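Local coordinates for protein putative D-arabinose 5-phosphate isomerase (Klebsiella pneumoniae subsp. pneumoniae, PDB 3K2V) that probably interconverts D-arabinose 5-phosphate and D-ribulose 5-phosphate, and binds the nucleotide sugar CMP-Kdo through its pair of CBS domains, at residues A65-F77 and S96-I108. Residues are numbered along the deposited sequence; the frame is centred on the assembly and turned at random. Where two conformers were deposited one is given.
Sequences AICDDDMNIIGIF and SIADVMTRGGIRI. With CMK (cytidine 5'-monophosphate 3-deoxy-beta-D-gulo-oct-2-ulo-pyranosonic acid), chain C.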
loop_
_atom_site.group_PDB
_atom_site.type_symbol
_atom_site.label_atom_id
_atom_site.label_comp_id
_atom_site.label_asym_id
_atom_site.label_seq_id
_atom_site.Cartn_x
_atom_site.Cartn_y
_atom_site.Cartn_z
ATOM N N ALA A 65 2.347 -11.223 8.130
ATOM C CA ALA A 65 3.042 -11.452 9.371
ATOM C C ALA A 65 3.998 -12.639 9.241
ATOM O O ALA A 65 3.842 -13.523 8.381
ATOM C CB ALA A 65 2.007 -11.736 10.525
ATOM N N ILE A 66 4.985 -12.645 10.114
ATOM C CA ILE A 66 5.853 -13.781 10.318
ATOM C C ILE A 66 5.641 -14.165 11.781
ATOM O O ILE A 66 5.851 -13.341 12.682
ATOM C CB ILE A 66 7.340 -13.451 10.080
ATOM C CG1 ILE A 66 7.605 -13.056 8.611
ATOM C CG2 ILE A 66 8.206 -14.686 10.432
ATOM C CD1 ILE A 66 7.267 -11.605 8.229
ATOM N N CYS A 67 5.170 -15.387 11.999
ATOM C CA CYS A 67 4.758 -15.877 13.321
ATOM C C CYS A 67 5.477 -17.157 13.680
ATOM O O CYS A 67 5.856 -17.933 12.810
ATOM C CB CYS A 67 3.249 -16.163 13.335
ATOM S SG CYS A 67 2.241 -14.692 13.162
ATOM N N ASP A 68 5.632 -17.401 14.975
ATOM C CA ASP A 68 6.103 -18.693 15.437
ATOM C C ASP A 68 4.944 -19.701 15.524
ATOM O O ASP A 68 3.804 -19.386 15.138
ATOM C CB ASP A 68 6.864 -18.553 16.753
ATOM C CG ASP A 68 5.980 -18.216 17.931
ATOM O OD1 ASP A 68 4.711 -18.342 17.863
ATOM O OD2 ASP A 68 6.587 -17.828 18.957
ATOM N N ASP A 69 5.232 -20.899 16.030
ATOM C CA ASP A 69 4.244 -21.981 16.067
ATOM C C ASP A 69 3.099 -21.703 17.015
ATOM O O ASP A 69 2.084 -22.354 16.915
ATOM C CB ASP A 69 4.878 -23.326 16.452
ATOM C CG ASP A 69 5.768 -23.886 15.353
ATOM O OD1 ASP A 69 5.599 -23.496 14.166
ATOM O OD2 ASP A 69 6.640 -24.724 15.681
ATOM N N ASP A 70 3.283 -20.766 17.941
ATOM C CA ASP A 70 2.227 -20.356 18.868
ATOM C C ASP A 70 1.433 -19.145 18.375
ATOM O O ASP A 70 0.643 -18.578 19.129
ATOM C CB ASP A 70 2.850 -20.044 20.234
ATOM C CG ASP A 70 3.566 -21.261 20.838
ATOM O OD1 ASP A 70 2.946 -22.341 20.916
ATOM O OD2 ASP A 70 4.753 -21.134 21.215
HETATM N N MSE A 71 1.654 -18.745 17.119
HETATM C CA MSE A 71 1.053 -17.541 16.535
HETATM C C MSE A 71 1.464 -16.251 17.245
HETATM O O MSE A 71 0.738 -15.264 17.216
HETATM C CB MSE A 71 -0.481 -17.656 16.437
HETATM C CG MSE A 71 -0.969 -18.623 15.376
HETATM SE SE MSE A 71 -0.447 -18.125 13.550
HETATM C CE MSE A 71 -1.192 -16.425 13.525
ATOM N N ASN A 72 2.643 -16.235 17.858
ATOM C CA ASN A 72 3.221 -14.997 18.323
ATOM C C ASN A 72 3.930 -14.287 17.176
ATOM O O ASN A 72 4.574 -14.916 16.346
ATOM C CB ASN A 72 4.214 -15.254 19.442
ATOM C CG ASN A 72 3.543 -15.693 20.706
ATOM O OD1 ASN A 72 2.512 -15.146 21.094
ATOM N ND2 ASN A 72 4.123 -16.688 21.367
ATOM N N ILE A 73 3.808 -12.979 17.156
ATOM C CA ILE A 73 4.351 -12.150 16.093
ATOM C C ILE A 73 5.859 -12.058 16.266
ATOM O O ILE A 73 6.333 -11.657 17.312
ATOM C CB ILE A 73 3.770 -10.721 16.186
ATOM C CG1 ILE A 73 2.237 -10.747 15.998
ATOM C CG2 ILE A 73 4.414 -9.784 15.180
ATOM C CD1 ILE A 73 1.533 -9.516 16.607
ATOM N N ILE A 74 6.592 -12.421 15.222
ATOM C CA ILE A 74 8.030 -12.243 15.175
ATOM C C ILE A 74 8.345 -11.005 14.334
ATOM O O ILE A 74 9.222 -10.221 14.673
ATOM C CB ILE A 74 8.707 -13.459 14.554
ATOM C CG1 ILE A 74 8.352 -14.719 15.334
ATOM C CG2 ILE A 74 10.271 -13.249 14.466
ATOM C CD1 ILE A 74 8.976 -15.982 14.701
ATOM N N GLY A 75 7.602 -10.813 13.261
ATOM C CA GLY A 75 7.877 -9.737 12.338
ATOM C C GLY A 75 6.765 -9.549 11.338
ATOM O O GLY A 75 5.717 -10.233 11.400
ATOM N N ILE A 76 6.948 -8.576 10.456
ATOM C CA ILE A 76 6.041 -8.352 9.346
ATOM C C ILE A 76 6.842 -7.985 8.109
ATOM O O ILE A 76 8.017 -7.602 8.200
ATOM C CB ILE A 76 4.985 -7.230 9.629
ATOM C CG1 ILE A 76 5.603 -5.828 9.565
ATOM C CG2 ILE A 76 4.275 -7.464 10.946
ATOM C CD1 ILE A 76 6.104 -5.353 10.859
ATOM N N PHE A 77 6.198 -8.114 6.959
ATOM C CA PHE A 77 6.789 -7.727 5.673
ATOM C C PHE A 77 5.699 -7.199 4.768
ATOM O O PHE A 77 4.695 -7.886 4.534
ATOM C CB PHE A 77 7.466 -8.920 5.064
ATOM C CG PHE A 77 8.351 -8.591 3.889
ATOM C CD1 PHE A 77 9.604 -8.062 4.089
ATOM C CD2 PHE A 77 7.939 -8.856 2.600
ATOM C CE1 PHE A 77 10.463 -7.770 2.986
ATOM C CE2 PHE A 77 8.774 -8.589 1.502
ATOM C CZ PHE A 77 10.028 -8.054 1.703
ATOM N N SER A 96 15.699 -15.407 2.468
ATOM C CA SER A 96 14.760 -15.926 3.451
ATOM C C SER A 96 13.955 -14.749 3.980
ATOM O O SER A 96 14.416 -13.612 3.904
ATOM C CB SER A 96 15.522 -16.599 4.578
ATOM O OG SER A 96 16.039 -15.624 5.457
ATOM N N ILE A 97 12.758 -15.005 4.499
ATOM C CA ILE A 97 11.940 -13.946 5.087
ATOM C C ILE A 97 12.568 -13.402 6.368
ATOM O O ILE A 97 12.491 -12.208 6.633
ATOM C CB ILE A 97 10.448 -14.340 5.300
ATOM C CG1 ILE A 97 9.564 -13.087 5.383
ATOM C CG2 ILE A 97 10.270 -15.278 6.549
ATOM C CD1 ILE A 97 9.624 -12.122 4.178
ATOM N N ALA A 98 13.221 -14.266 7.119
ATOM C CA ALA A 98 13.817 -13.900 8.412
ATOM C C ALA A 98 14.907 -12.821 8.222
ATOM O O ALA A 98 15.123 -11.982 9.087
ATOM C CB ALA A 98 14.459 -15.137 9.065
ATOM N N ASP A 99 15.557 -12.837 7.079
ATOM C CA ASP A 99 16.624 -11.885 6.846
ATOM C C ASP A 99 16.153 -10.501 6.399
ATOM O O ASP A 99 16.906 -9.541 6.526
ATOM C CB ASP A 99 17.590 -12.476 5.838
ATOM C CG ASP A 99 18.326 -13.686 6.392
ATOM O OD1 ASP A 99 18.342 -13.925 7.653
ATOM O OD2 ASP A 99 18.878 -14.418 5.559
ATOM N N VAL A 100 14.934 -10.397 5.872
ATOM C CA VAL A 100 14.449 -9.138 5.322
ATOM C C VAL A 100 13.201 -8.565 5.991
ATOM O O VAL A 100 12.797 -7.439 5.686
ATOM C CB VAL A 100 14.227 -9.231 3.800
ATOM C CG1 VAL A 100 15.538 -9.602 3.096
ATOM C CG2 VAL A 100 13.084 -10.215 3.416
HETATM N N MSE A 101 12.581 -9.322 6.894
HETATM C CA MSE A 101 11.384 -8.845 7.585
HETATM C C MSE A 101 11.677 -7.654 8.504
HETATM O O MSE A 101 12.806 -7.493 8.971
HETATM C CB MSE A 101 10.805 -9.963 8.447
HETATM C CG MSE A 101 11.677 -10.383 9.576
HETATM SE SE MSE A 101 10.920 -11.916 10.551
HETATM C CE MSE A 101 12.347 -12.164 11.817
ATOM N N THR A 102 10.658 -6.835 8.751
ATOM C CA THR A 102 10.681 -5.841 9.831
ATOM C C THR A 102 10.410 -6.592 11.121
ATOM O O THR A 102 9.451 -7.341 11.204
ATOM C CB THR A 102 9.577 -4.770 9.610
ATOM O OG1 THR A 102 9.880 -4.027 8.433
ATOM C CG2 THR A 102 9.405 -3.803 10.790
ATOM N N ARG A 103 11.254 -6.421 12.125
ATOM C CA ARG A 103 11.045 -7.121 13.382
ATOM C C ARG A 103 9.910 -6.464 14.175
ATOM O O ARG A 103 9.710 -5.249 14.098
ATOM C CB ARG A 103 12.332 -7.193 14.189
ATOM C CG ARG A 103 13.328 -8.165 13.575
ATOM C CD ARG A 103 14.327 -8.720 14.601
ATOM N NE ARG A 103 15.020 -9.893 14.050
ATOM C CZ ARG A 103 14.762 -11.171 14.361
ATOM N NH1 ARG A 103 13.826 -11.507 15.253
ATOM N NH2 ARG A 103 15.461 -12.134 13.764
ATOM N N GLY A 104 9.151 -7.279 14.900
ATOM C CA GLY A 104 7.987 -6.784 15.636
ATOM C C GLY A 104 6.848 -6.448 14.691
ATOM O O GLY A 104 6.561 -7.190 13.749
ATOM N N GLY A 105 6.229 -5.298 14.887
ATOM C CA GLY A 105 5.096 -4.894 14.080
ATOM C C GLY A 105 4.154 -4.058 14.923
ATOM O O GLY A 105 3.982 -4.315 16.124
ATOM N N ILE A 106 3.554 -3.057 14.290
ATOM C CA ILE A 106 2.630 -2.141 14.938
ATOM C C ILE A 106 1.301 -2.881 15.157
ATOM O O ILE A 106 0.762 -3.495 14.251
ATOM C CB ILE A 106 2.439 -0.870 14.097
ATOM C CG1 ILE A 106 3.783 -0.102 13.984
ATOM C CG2 ILE A 106 1.399 0.042 14.724
ATOM C CD1 ILE A 106 3.841 0.895 12.798
ATOM N N ARG A 107 0.795 -2.842 16.372
ATOM C CA ARG A 107 -0.388 -3.629 16.690
ATOM C C ARG A 107 -1.315 -2.876 17.624
ATOM O O ARG A 107 -0.900 -1.954 18.309
ATOM C CB ARG A 107 0.041 -4.934 17.334
ATOM C CG ARG A 107 0.690 -4.707 18.664
ATOM C CD ARG A 107 1.606 -5.823 19.043
ATOM N NE ARG A 107 2.775 -5.930 18.189
ATOM C CZ ARG A 107 3.708 -6.862 18.363
ATOM N NH1 ARG A 107 3.615 -7.748 19.356
ATOM N NH2 ARG A 107 4.739 -6.913 17.559
ATOM N N ILE A 108 -2.576 -3.297 17.645
ATOM C CA ILE A 108 -3.564 -2.731 18.538
ATOM C C ILE A 108 -4.340 -3.893 19.182
ATOM O O ILE A 108 -4.303 -5.022 18.697
ATOM C CB ILE A 108 -4.532 -1.805 17.783
ATOM C CG1 ILE A 108 -5.246 -2.587 16.666
ATOM C CG2 ILE A 108 -3.778 -0.571 17.246
ATOM C CD1 ILE A 108 -6.188 -1.763 15.751
HETATM N N1C CMK C . 4.844 -1.817 9.508
HETATM C C2C CMK C . 4.808 -2.243 10.844
HETATM N N3C CMK C . 3.584 -2.687 11.346
HETATM C C4C CMK C . 2.407 -2.671 10.614
HETATM C C5C CMK C . 2.442 -2.242 9.276
HETATM C C6C CMK C . 3.667 -1.810 8.736
HETATM O O2C CMK C . 5.821 -2.278 11.562
HETATM N N4C CMK C . 1.291 -3.119 11.229
HETATM C "C1'" CMK C . 6.164 -1.351 8.948
HETATM C "C2'" CMK C . 6.474 -1.973 7.580
HETATM O "O2'" CMK C . 7.136 -3.228 7.795
HETATM C "C3'" CMK C . 7.394 -0.920 6.963
HETATM C "C4'" CMK C . 6.885 0.401 7.574
HETATM O "O4'" CMK C . 6.030 0.050 8.743
HETATM O "O3'" CMK C . 8.730 -1.151 7.375
HETATM C "C5'" CMK C . 5.955 1.174 6.651
HETATM O "O5'" CMK C . 4.872 0.344 6.152
HETATM P PA CMK C . 4.587 0.404 4.529
HETATM O O1A CMK C . 5.749 -0.201 3.821
HETATM O O2A CMK C . 3.310 -0.308 4.211
HETATM O O6 CMK C . 3.864 3.958 3.086
HETATM C C2 CMK C . 4.623 2.729 2.993
HETATM O O2 CMK C . 4.443 2.009 4.250
HETATM C C3 CMK C . 4.100 1.938 1.781
HETATM C C4 CMK C . 3.950 2.795 0.505
HETATM O O4 CMK C . 3.327 2.007 -0.553
HETATM C C5 CMK C . 3.172 4.067 0.762
HETATM C C6 CMK C . 3.881 4.794 1.898
HETATM C C7 CMK C . 3.173 6.078 2.307
HETATM C C1 CMK C . 6.140 2.991 2.938
HETATM O O1X CMK C . 6.643 3.452 3.987
HETATM O O1Y CMK C . 6.780 2.693 1.909
HETATM O O5 CMK C . 1.798 3.789 1.125
HETATM C C8 CMK C . 4.010 6.867 3.326
HETATM O O8 CMK C . 3.190 7.910 3.849
HETATM O O7 CMK C . 2.979 6.887 1.163
HETATM O O HOH W 1 6.257 -9.041 18.319
#
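Ile97 CD1 lies over one face of the Phe77 ring, 4.1 Å from its centroid and displaced toward the rim, a CH-pi contact, while Val100 O meets the ring edge near its plane. With CG anti to the backbone N (chi1 -168°), the Phe77 ring is carried to the short helix 97-100, where CE1 also meets Val100 CG2, and it packs on helix 49-59 as well. At the other end of the contact, Ile73 CD1 sits over the centre of the Arg107 guanidinium. In the plane of that group, NE and NH2 both hold Gly105 O side-on, at 2.9 and 3.1 Å from the respective nitrogens, and a water joins NH2 to Ile73 O. Arg107 NH1 forms a salt bridge with Asp135. Between these ends, the extended selenomethionine Met101 crosses Ile66 and brings CE within 3.5 Å of Ile74 CG2, its CE also covering a face of the Arg103 guanidinium. Strand 102-103 pairs antiparallel with strand 73-78 through backbone hydrogen bonds from Ile76 N to Thr102 O (2.9 Å), from Thr102 N to Ile76 O (2.8 Å) and from Gly104 N to Ile74 O. On the ligand side, Thr102 OG1 lies 2.9 Å from CMK O2'. There Ile106 reads the cytosine edge with its backbone N and O, the N lying 3.0 Å from CMK N3C. The backbone of the loop leading into strand 107-108 thus grips the base, as in the nucleotide-binding clefts of CBS-domain pairs.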